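Local atomic coordinates of fusolin (Unidentified entomopoxvirus, PDB entry 4YN2), a protein that forms the crystalline spindles that enhance entomopoxvirus virulence and, as a member of the lytic polysaccharide monooxygenase family, probably cleaves chitin oxidatively. Residues 60-65 / 107-112; 136-141 / 187-192; 152-157 / 200-205; 178-183 / 192-197. All coordinates share one frame; numbering follows the deposited sequence.

In the fold
All four contacts lie within the lytic polysaccharide monooxygenase-like part of the chain. Contact 1 comes first in sequence and belongs to the helical region between strand 2-6 and strand 118-121; its centre is about 20 Å from that of contact 2. The other three interlock: contact 2 alternates with both contact 3 and contact 4 along the chain, sharing Val192 with contact 4, which is nested inside the loop closed by contact 3. Contacts 2 and 4 have centres only about 9 Å apart and use neighbouring strands of one antiparallel sheet. Strand 191-200 leads from them, on the zinc-binding side, toward contact 3, whose centre lies about 29 Å from that of contact 2.

Contact 1: 60-65 / 107-112; sequences YEFQQD and SGVDIS
Glu61 of helix 51-63 reaches the 3-10 segment 107-110 and offers its carboxylate to the backbone N-H groups at the start of that short helix. The motif, an acidic side chain set against the amino end of a helical turn, joins two parts of the helical region that lies between strand 2-6 and strand 118-121 of this monooxygenase-like fold.

The polar part rests on one oxygen. Glu61 OE2 accepts from Gly108 N at 2.9 Å. A second bond reaches the same Glu61 OE2 from Val109 N at 3.3 Å. Both are weak because their N-H groups point well aside; the angle at the hydrogen of Gly108 is only 118°. The same Glu61 oxygen comes within 3.2 Å of Gly108 CA, an approach made over a residue that has no side chain. Glu61 gets there by stretching out: with CG turned opposite the backbone N (chi1 170°) and an extended chain beyond it, the carboxylate is carried straight off the helix. Two N-H dipoles at the beginning of a helical turn would be expected to favour its charged form.

The apolar part gathers on one methyl. Glu61 and Val109 run past each other in opposite directions, so that the aliphatic CG of Glu61 lies 3.9 Å from Val109 CG2. The side of Glu61 also rests on Val40 of helix 31-48, while Phe62 meets Phe19 edge-to-face and Val109 touches Tyr68. Phe62 presents its rim to the valine, and Val109 CG2 sits close to the ring plane, 3.9 Å from Phe62 CE1.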
# COMPACT_ATOMS: atom_id res chain seq x y z
N TYR A 60 19.06 -3.80 -4.18
CA TYR A 60 19.13 -3.46 -2.76
C TYR A 60 17.78 -2.97 -2.26
O TYR A 60 17.37 -3.30 -1.15
CB TYR A 60 20.23 -2.40 -2.55
CG TYR A 60 20.42 -1.95 -1.12
CD1 TYR A 60 19.66 -0.91 -0.60
CD2 TYR A 60 21.40 -2.51 -0.32
CE1 TYR A 60 19.85 -0.46 0.70
CE2 TYR A 60 21.62 -2.05 0.97
CZ TYR A 60 20.86 -1.01 1.47
OH TYR A 60 21.05 -0.60 2.77
N GLU A 61 17.07 -2.19 -3.09
CA GLU A 61 15.75 -1.65 -2.76
C GLU A 61 14.77 -2.76 -2.37
O GLU A 61 14.03 -2.61 -1.40
CB GLU A 61 15.23 -0.83 -3.96
CG GLU A 61 13.79 -0.40 -3.88
CD GLU A 61 13.44 0.55 -5.00
OE1 GLU A 61 13.56 0.16 -6.19
OE2 GLU A 61 13.08 1.70 -4.70
N PHE A 62 14.81 -3.91 -3.08
CA PHE A 62 13.92 -5.01 -2.75
C PHE A 62 14.55 -6.03 -1.82
O PHE A 62 13.81 -6.64 -1.05
CB PHE A 62 13.41 -5.70 -4.00
CG PHE A 62 12.56 -4.84 -4.92
CD1 PHE A 62 11.93 -3.68 -4.45
CD2 PHE A 62 12.26 -5.26 -6.21
CE1 PHE A 62 11.17 -2.89 -5.31
CE2 PHE A 62 11.48 -4.47 -7.05
CZ PHE A 62 10.97 -3.28 -6.60
N GLN A 63 15.88 -6.20 -1.82
CA GLN A 63 16.54 -7.14 -0.91
C GLN A 63 16.36 -6.67 0.53
O GLN A 63 16.19 -7.50 1.42
CB GLN A 63 18.04 -7.28 -1.24
CG GLN A 63 18.80 -8.22 -0.27
CD GLN A 63 20.28 -8.25 -0.47
OE1 GLN A 63 20.82 -7.69 -1.43
NE2 GLN A 63 21.00 -8.86 0.46
N GLN A 64 16.42 -5.36 0.76
CA GLN A 64 16.28 -4.78 2.09
C GLN A 64 14.82 -4.52 2.47
O GLN A 64 14.55 -3.54 3.14
CB GLN A 64 17.09 -3.48 2.18
CG GLN A 64 18.57 -3.63 1.89
CD GLN A 64 19.23 -4.57 2.84
OE1 GLN A 64 19.53 -5.71 2.49
NE2 GLN A 64 19.43 -4.15 4.07
N ASP A 65 13.90 -5.43 2.13
CA ASP A 65 12.46 -5.30 2.43
C ASP A 65 12.17 -5.27 3.94
O ASP A 65 11.21 -4.61 4.35
CB ASP A 65 11.65 -6.43 1.76
CG ASP A 65 12.07 -7.87 2.04
OD1 ASP A 65 13.00 -8.08 2.87
OD2 ASP A 65 11.47 -8.79 1.44
N SER A 107 13.61 4.91 -2.99
CA SER A 107 12.66 5.93 -3.45
C SER A 107 11.79 5.46 -4.62
O SER A 107 10.75 6.06 -4.86
CB SER A 107 13.37 7.22 -3.82
OG SER A 107 14.26 7.01 -4.91
N GLY A 108 12.17 4.38 -5.30
CA GLY A 108 11.32 3.82 -6.35
C GLY A 108 10.00 3.32 -5.80
O GLY A 108 8.97 3.41 -6.46
N VAL A 109 10.01 2.85 -4.55
CA VAL A 109 8.81 2.35 -3.89
C VAL A 109 7.88 3.51 -3.48
O VAL A 109 6.71 3.27 -3.19
CB VAL A 109 9.22 1.44 -2.69
CG1 VAL A 109 8.03 1.02 -1.85
CG2 VAL A 109 9.96 0.21 -3.20
N ASP A 110 8.37 4.75 -3.48
CA ASP A 110 7.57 5.90 -3.11
C ASP A 110 6.94 6.61 -4.30
O ASP A 110 6.22 7.58 -4.08
CB ASP A 110 8.41 6.90 -2.31
CG ASP A 110 7.57 7.84 -1.46
OD1 ASP A 110 6.79 7.34 -0.61
OD2 ASP A 110 7.65 9.06 -1.68
N ILE A 111 7.15 6.14 -5.54
CA ILE A 111 6.53 6.79 -6.70
C ILE A 111 5.02 6.52 -6.68
O ILE A 111 4.56 5.52 -6.12
CB ILE A 111 7.16 6.35 -8.05
CG1 ILE A 111 6.78 4.91 -8.44
CG2 ILE A 111 8.68 6.61 -8.06
CD1 ILE A 111 7.45 4.38 -9.73
N SER A 112 4.27 7.39 -7.35
CA SER A 112 2.82 7.26 -7.44
C SER A 112 2.44 6.40 -8.62
O SER A 112 3.19 6.27 -9.59
CB SER A 112 2.18 8.65 -7.57
OG SER A 112 2.55 9.45 -6.46

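Contact 2: 136-141 / 187-192; sequences FCPTAV and CDADLV
A disulfide ties Cys137, near the end of strand 129-138, to Cys187 in the loop leading into strand 191-200, the two SG atoms lying 2.0 Å apart. At both cysteines the sulfur is swung opposite the backbone N (chi1 -172° and 170°), so the two side chains reach out to each other, and the bridge closes with a right-handed twist of 76° about the S-S bond.

Close to the bridge the packing is tight, without a hydrogen bond across the contact. The methyl of Ala189 presses to 3.1 Å between its CB and the carbonyl oxygen Pro138 O, and also lies 3.9 Å from Cys137 SG. The buried ring of Pro138 meets backbone: its CD rests 3.4 Å from Leu191 O. Further in, Val192 CB sits 3.6 Å from Phe136 O, both residues buried.

Towards solvent the fit is looser. Asp188 lies at the margin, bringing OD1 no nearer than 3.8 Å to Cys137 SG, and Leu191 is exposed.

Thr139 bonds through its backbone to His1, a zinc ligand, and the Pro138 side chain is about 8 Å from the zinc ion. The disulfide pins the loop before strand 191-200 to strand 129-138, which runs between strands 2-6 and 191-200 in an antiparallel sheet.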
# COMPACT_ATOMS: atom_id res chain seq x y z
N PHE A 136 2.47 -7.80 11.68
CA PHE A 136 3.81 -7.32 11.38
C PHE A 136 4.72 -8.52 11.57
O PHE A 136 4.62 -9.24 12.58
CB PHE A 136 4.23 -6.11 12.22
CG PHE A 136 5.53 -5.49 11.77
CD1 PHE A 136 6.75 -6.02 12.18
CD2 PHE A 136 5.54 -4.39 10.93
CE1 PHE A 136 7.95 -5.45 11.75
CE2 PHE A 136 6.74 -3.83 10.49
CZ PHE A 136 7.94 -4.35 10.91
N CYS A 137 5.55 -8.78 10.56
CA CYS A 137 6.45 -9.92 10.49
C CYS A 137 7.84 -9.50 10.94
O CYS A 137 8.55 -8.89 10.15
CB CYS A 137 6.47 -10.48 9.07
SG CYS A 137 7.36 -12.04 8.90
N PRO A 138 8.22 -9.76 12.20
CA PRO A 138 9.53 -9.32 12.67
C PRO A 138 10.61 -10.33 12.33
O PRO A 138 10.43 -11.51 12.56
CB PRO A 138 9.33 -9.21 14.18
CG PRO A 138 8.37 -10.30 14.50
CD PRO A 138 7.50 -10.48 13.28
N THR A 139 11.75 -9.88 11.84
CA THR A 139 12.85 -10.78 11.56
C THR A 139 13.76 -10.80 12.84
O THR A 139 14.55 -11.73 13.01
CB THR A 139 13.49 -10.39 10.24
OG1 THR A 139 13.97 -9.07 10.30
CG2 THR A 139 12.47 -10.50 9.09
N ALA A 140 13.56 -9.84 13.77
CA ALA A 140 14.22 -9.77 15.08
C ALA A 140 13.22 -9.23 16.11
O ALA A 140 12.39 -8.39 15.77
CB ALA A 140 15.44 -8.88 15.01
N VAL A 141 13.29 -9.72 17.35
CA VAL A 141 12.40 -9.26 18.42
C VAL A 141 13.04 -8.03 19.05
O VAL A 141 14.06 -8.16 19.73
CB VAL A 141 12.17 -10.39 19.46
CG1 VAL A 141 11.38 -9.89 20.67
CG2 VAL A 141 11.49 -11.59 18.81
N CYS A 187 3.96 -14.69 6.68
CA CYS A 187 5.14 -14.23 7.41
C CYS A 187 6.08 -15.42 7.56
O CYS A 187 5.62 -16.50 7.92
CB CYS A 187 4.75 -13.66 8.78
SG CYS A 187 6.14 -13.34 9.89
N ASP A 188 7.38 -15.23 7.29
CA ASP A 188 8.36 -16.33 7.40
C ASP A 188 8.98 -16.41 8.82
O ASP A 188 9.75 -17.34 9.07
CB ASP A 188 9.46 -16.23 6.31
CG ASP A 188 10.15 -14.90 6.12
OD1 ASP A 188 10.05 -14.04 7.03
OD2 ASP A 188 10.78 -14.70 5.06
N ALA A 189 8.62 -15.50 9.75
CA ALA A 189 9.11 -15.55 11.13
C ALA A 189 8.31 -16.55 11.94
O ALA A 189 7.28 -17.03 11.48
CB ALA A 189 9.03 -14.17 11.77
N ASP A 190 8.77 -16.85 13.16
CA ASP A 190 8.13 -17.85 14.01
C ASP A 190 7.06 -17.21 14.92
O ASP A 190 6.04 -17.84 15.18
CB ASP A 190 9.21 -18.58 14.80
CG ASP A 190 10.21 -19.23 13.85
OD1 ASP A 190 9.84 -20.23 13.19
OD2 ASP A 190 11.30 -18.65 13.65
N LEU A 191 7.27 -15.97 15.37
CA LEU A 191 6.31 -15.20 16.18
C LEU A 191 6.01 -13.91 15.45
O LEU A 191 6.84 -13.47 14.66
CB LEU A 191 6.86 -14.90 17.57
CG LEU A 191 7.05 -16.08 18.50
CD1 LEU A 191 7.89 -15.68 19.71
CD2 LEU A 191 5.71 -16.64 18.98
N VAL A 192 4.85 -13.30 15.71
CA VAL A 192 4.45 -12.08 15.01
C VAL A 192 3.84 -11.06 15.95
O VAL A 192 3.28 -11.40 16.99
CB VAL A 192 3.44 -12.38 13.87
CG1 VAL A 192 4.13 -13.05 12.69
CG2 VAL A 192 2.27 -13.23 14.35

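Contact 3: 152-157 / 200-205; sequences TKPSFN and PIRQSQ
Arg202 sends its guanidinium across to the backbone of Thr152, whose carbonyl oxygen lies at the edge of the group and in its plane. Arg202 NH2 donates to Thr152 O at 2.8 Å, almost straight (172° at the hydrogen), whereas Arg202 NE adds a weak bond to the same oxygen. NH1 turns back to a weak bond with Ile201 O in its own segment. A bend at chi2 (-75°) folds the arginine into this position, and Pro154 covers one face of the guanidinium, with Pro154 CA 3.7 Å from Arg202 NE.

Residues 152-157 leave the end of strand 145-152, and residues 200-205 lead from strand 191-200 of the other sheet into strand 206-214, the antiparallel neighbour of 145-152 in the monooxygenase-like fold. Residues 153-156 form a type I turn, closed by Phe156 N to Lys153 O. A water 2.7 Å from Lys153 O probably donates to that carbonyl too, though it has more acceptors nearby than protons. It accepts from Arg202 NE and pairs with Thr152 OG1, which is also bonded to Val207 N.

Farther along, water does the joining. Phe156 O and Gln205 O, both acceptors, cannot bond directly; one water donates to both, 2.6 Å from Gln205 O and 3.2 Å from Phe156 O. Another lies within hydrogen-bonding distance of both, with more acceptors around it than protons to give, and has a weak link to Ser204 OG.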
# COMPACT_ATOMS: atom_id res chain seq x y z
N THR A 152 -4.02 7.35 4.93
CA THR A 152 -4.13 8.52 4.09
C THR A 152 -5.50 9.17 4.29
O THR A 152 -6.49 8.49 4.56
CB THR A 152 -3.91 8.16 2.64
OG1 THR A 152 -4.58 6.93 2.36
CG2 THR A 152 -2.44 8.06 2.28
N LYS A 153 -5.55 10.48 4.11
CA LYS A 153 -6.79 11.24 4.22
C LYS A 153 -7.78 10.80 3.12
O LYS A 153 -7.37 10.24 2.10
CB LYS A 153 -6.53 12.76 4.16
CG LYS A 153 -5.93 13.26 5.46
CD LYS A 153 -5.68 14.75 5.46
CE LYS A 153 -4.94 15.24 6.70
NZ LYS A 153 -5.80 15.28 7.90
N PRO A 154 -9.10 10.98 3.37
CA PRO A 154 -10.13 10.46 2.45
C PRO A 154 -10.03 10.75 0.95
O PRO A 154 -10.50 9.92 0.17
CB PRO A 154 -11.40 11.10 2.99
CG PRO A 154 -11.17 11.24 4.42
CD PRO A 154 -9.72 11.58 4.57
N SER A 155 -9.48 11.89 0.55
CA SER A 155 -9.39 12.22 -0.88
C SER A 155 -8.01 11.90 -1.49
O SER A 155 -7.75 12.28 -2.62
CB SER A 155 -9.72 13.70 -1.10
OG SER A 155 -8.85 14.52 -0.36
N PHE A 156 -7.16 11.15 -0.76
CA PHE A 156 -5.86 10.75 -1.29
C PHE A 156 -6.05 9.97 -2.60
O PHE A 156 -6.93 9.11 -2.70
CB PHE A 156 -5.12 9.91 -0.25
CG PHE A 156 -3.88 9.21 -0.74
CD1 PHE A 156 -2.67 9.87 -0.79
CD2 PHE A 156 -3.94 7.91 -1.19
CE1 PHE A 156 -1.53 9.23 -1.27
CE2 PHE A 156 -2.80 7.26 -1.64
CZ PHE A 156 -1.61 7.94 -1.70
N ASN A 157 -5.23 10.27 -3.58
CA ASN A 157 -5.28 9.63 -4.89
C ASN A 157 -3.94 8.92 -5.12
O ASN A 157 -2.94 9.57 -5.39
CB ASN A 157 -5.59 10.70 -5.95
CG ASN A 157 -5.75 10.14 -7.33
OD1 ASN A 157 -5.28 9.05 -7.64
ND2 ASN A 157 -6.37 10.89 -8.20
N PRO A 200 -10.44 3.04 9.09
CA PRO A 200 -11.56 3.80 8.50
C PRO A 200 -11.80 3.36 7.06
O PRO A 200 -10.84 3.15 6.31
CB PRO A 200 -11.06 5.25 8.55
CG PRO A 200 -9.96 5.26 9.55
CD PRO A 200 -9.31 3.92 9.41
N ILE A 201 -13.08 3.18 6.68
CA ILE A 201 -13.41 2.74 5.33
C ILE A 201 -13.23 3.90 4.36
O ILE A 201 -13.33 5.07 4.74
CB ILE A 201 -14.84 2.14 5.24
CG1 ILE A 201 -15.10 1.07 6.31
CG2 ILE A 201 -15.10 1.53 3.87
CD1 ILE A 201 -14.06 0.09 6.53
N ARG A 202 -12.91 3.55 3.13
CA ARG A 202 -12.73 4.45 2.00
C ARG A 202 -13.45 3.86 0.81
O ARG A 202 -13.61 2.65 0.73
CB ARG A 202 -11.23 4.60 1.67
CG ARG A 202 -10.35 5.09 2.82
CD ARG A 202 -10.56 6.55 3.03
NE ARG A 202 -9.59 7.16 3.95
CZ ARG A 202 -9.84 7.58 5.18
NH1 ARG A 202 -11.03 7.40 5.73
NH2 ARG A 202 -8.88 8.18 5.89
N GLN A 203 -13.85 4.70 -0.13
CA GLN A 203 -14.49 4.23 -1.36
C GLN A 203 -13.40 4.09 -2.46
O GLN A 203 -13.67 3.52 -3.51
CB GLN A 203 -15.65 5.13 -1.82
CG GLN A 203 -15.33 6.62 -2.02
CD GLN A 203 -15.37 7.44 -0.75
OE1 GLN A 203 -16.27 7.32 0.09
NE2 GLN A 203 -14.38 8.31 -0.56
N SER A 204 -12.18 4.58 -2.19
CA SER A 204 -11.06 4.49 -3.12
C SER A 204 -9.85 3.91 -2.41
O SER A 204 -9.83 3.76 -1.18
CB SER A 204 -10.74 5.86 -3.71
OG SER A 204 -10.78 6.87 -2.72
N GLN A 205 -8.84 3.57 -3.19
CA GLN A 205 -7.64 2.96 -2.71
C GLN A 205 -6.91 3.90 -1.75
O GLN A 205 -6.83 5.10 -2.00
CB GLN A 205 -6.74 2.59 -3.90
CG GLN A 205 -5.69 1.59 -3.51
CD GLN A 205 -4.86 1.15 -4.69
OE1 GLN A 205 -5.38 0.84 -5.77
NE2 GLN A 205 -3.57 1.02 -4.49
O HOH W 1 -7.28 7.57 1.71
O HOH W 2 -6.59 6.32 -4.33
O HOH W 3 -7.99 7.34 -0.84

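Contact 4: 178-183 / 192-197; sequences LDPRLP and VYRFTV. With EDO (1,2-ethanediol), chain D.
Pro180 O is gripped by two nitrogens of Arg194, NH2 at 2.7 Å and NE at 3.2 Å, so the guanidinium meets the carbonyl side-on. The two bonds link the strands of a beta hairpin: the short strand 178-180, the outermost strand of its antiparallel sheet within this chain, pairs with strand 191-200. Asp179 and Val192 form the hydrogen-bonded pair, joined by Asp179 N to Val192 O at 2.8 Å and by the return bond from Val192 N to Asp179 O.

Both faces of the Arg194 guanidinium are covered. Leu182 CD2 sits over one, 3.6 Å from Arg194 CZ, and Asp179 CB lies over the other. The carboxylate of Asp179 stays above the plane, where no N-H points at it, so its effect on the arginine is probably electrostatic alone; Arg194 NH1 is paired with Glu133 in a salt bridge. Beyond Arg194, a 1,2-ethanediol, probably from the crystallisation liquor, accepts from Thr196 N and Thr196 OG1.

Leu178 and Tyr193 are the non-hydrogen-bonded pair, on the face opposite Asp179. The tyrosine hydroxyl is hydrogen-bonded to Glu143, while CG of Leu178 lies opposite its backbone N (chi1 -179°), bringing Leu178 CD1 over the Tyr193 ring in a CH-pi contact, 3.9 Å from the centroid.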
# COMPACT_ATOMS: atom_id res chain seq x y z
N LEU A 178 3.54 -9.98 21.16
CA LEU A 178 4.25 -10.92 20.31
C LEU A 178 3.50 -12.23 20.44
O LEU A 178 3.43 -12.77 21.54
CB LEU A 178 5.72 -11.02 20.76
CG LEU A 178 6.61 -11.94 19.97
CD1 LEU A 178 6.84 -11.43 18.55
CD2 LEU A 178 7.95 -12.11 20.70
N ASP A 179 2.84 -12.69 19.38
CA ASP A 179 1.96 -13.87 19.42
C ASP A 179 2.30 -14.93 18.39
O ASP A 179 2.96 -14.62 17.39
CB ASP A 179 0.51 -13.42 19.15
CG ASP A 179 -0.20 -12.67 20.26
OD1 ASP A 179 -0.04 -13.05 21.45
OD2 ASP A 179 -1.07 -11.82 19.93
N PRO A 180 1.76 -16.16 18.55
CA PRO A 180 1.95 -17.17 17.51
C PRO A 180 1.26 -16.77 16.21
O PRO A 180 0.22 -16.10 16.25
CB PRO A 180 1.28 -18.43 18.10
CG PRO A 180 1.15 -18.16 19.55
CD PRO A 180 0.95 -16.70 19.66
N ARG A 181 1.79 -17.21 15.08
CA ARG A 181 1.16 -16.95 13.78
C ARG A 181 -0.13 -17.70 13.67
O ARG A 181 -0.23 -18.82 14.18
CB ARG A 181 2.05 -17.41 12.61
CG ARG A 181 3.26 -16.56 12.34
CD ARG A 181 4.05 -17.11 11.15
NE ARG A 181 4.67 -18.40 11.45
CZ ARG A 181 5.38 -19.12 10.58
NH1 ARG A 181 5.57 -18.69 9.34
NH2 ARG A 181 5.91 -20.28 10.96
N LEU A 182 -1.09 -17.14 12.96
CA LEU A 182 -2.33 -17.85 12.67
C LEU A 182 -2.12 -18.76 11.46
O LEU A 182 -1.15 -18.55 10.71
CB LEU A 182 -3.46 -16.86 12.40
CG LEU A 182 -3.78 -15.88 13.51
CD1 LEU A 182 -4.87 -14.94 13.07
CD2 LEU A 182 -4.21 -16.61 14.77
N PRO A 183 -3.01 -19.74 11.19
CA PRO A 183 -2.83 -20.58 9.99
C PRO A 183 -2.84 -19.78 8.68
O PRO A 183 -3.54 -18.77 8.59
CB PRO A 183 -4.03 -21.54 10.06
CG PRO A 183 -4.42 -21.56 11.50
CD PRO A 183 -4.20 -20.15 11.96
N VAL A 192 4.85 -13.30 15.71
CA VAL A 192 4.45 -12.08 15.01
C VAL A 192 3.84 -11.06 15.95
O VAL A 192 3.28 -11.40 16.99
CB VAL A 192 3.44 -12.38 13.87
CG1 VAL A 192 4.13 -13.05 12.69
CG2 VAL A 192 2.27 -13.23 14.35
N TYR A 193 3.88 -9.81 15.52
CA TYR A 193 3.20 -8.73 16.23
C TYR A 193 1.86 -8.60 15.54
O TYR A 193 1.82 -8.17 14.39
CB TYR A 193 4.01 -7.45 16.21
CG TYR A 193 5.24 -7.54 17.06
CD1 TYR A 193 5.17 -7.38 18.44
CD2 TYR A 193 6.49 -7.77 16.50
CE1 TYR A 193 6.31 -7.45 19.23
CE2 TYR A 193 7.64 -7.83 17.28
CZ TYR A 193 7.55 -7.65 18.65
OH TYR A 193 8.68 -7.76 19.41
N ARG A 194 0.80 -9.08 16.19
CA ARG A 194 -0.56 -9.10 15.67
C ARG A 194 -1.40 -8.12 16.44
O ARG A 194 -1.39 -8.17 17.67
CB ARG A 194 -1.17 -10.51 15.80
CG ARG A 194 -1.06 -11.37 14.57
CD ARG A 194 -2.01 -12.55 14.61
NE ARG A 194 -1.67 -13.59 15.59
CZ ARG A 194 -2.43 -14.01 16.61
NH1 ARG A 194 -3.59 -13.42 16.88
NH2 ARG A 194 -2.02 -14.99 17.39
N PHE A 195 -2.11 -7.23 15.76
CA PHE A 195 -2.87 -6.21 16.48
C PHE A 195 -4.11 -5.78 15.72
O PHE A 195 -4.06 -5.58 14.51
CB PHE A 195 -1.97 -5.00 16.83
CG PHE A 195 -1.15 -4.41 15.70
CD1 PHE A 195 -0.06 -5.09 15.19
CD2 PHE A 195 -1.36 -3.11 15.27
CE1 PHE A 195 0.72 -4.54 14.18
CE2 PHE A 195 -0.57 -2.55 14.27
CZ PHE A 195 0.46 -3.27 13.72
N THR A 196 -5.21 -5.63 16.46
CA THR A 196 -6.51 -5.27 15.90
C THR A 196 -6.62 -3.77 15.82
O THR A 196 -6.63 -3.09 16.84
CB THR A 196 -7.64 -5.89 16.72
OG1 THR A 196 -7.44 -7.30 16.70
CG2 THR A 196 -9.01 -5.59 16.13
N VAL A 197 -6.69 -3.25 14.59
CA VAL A 197 -6.76 -1.83 14.31
C VAL A 197 -8.08 -1.52 13.63
O VAL A 197 -8.43 -2.18 12.64
CB VAL A 197 -5.56 -1.40 13.42
CG1 VAL A 197 -5.58 0.11 13.18
CG2 VAL A 197 -4.24 -1.82 14.06
C1 EDO D . -4.80 -8.90 19.11
O1 EDO D . -5.22 -8.61 17.77
C2 EDO D . -4.14 -7.65 19.77
O2 EDO D . -4.79 -6.45 19.33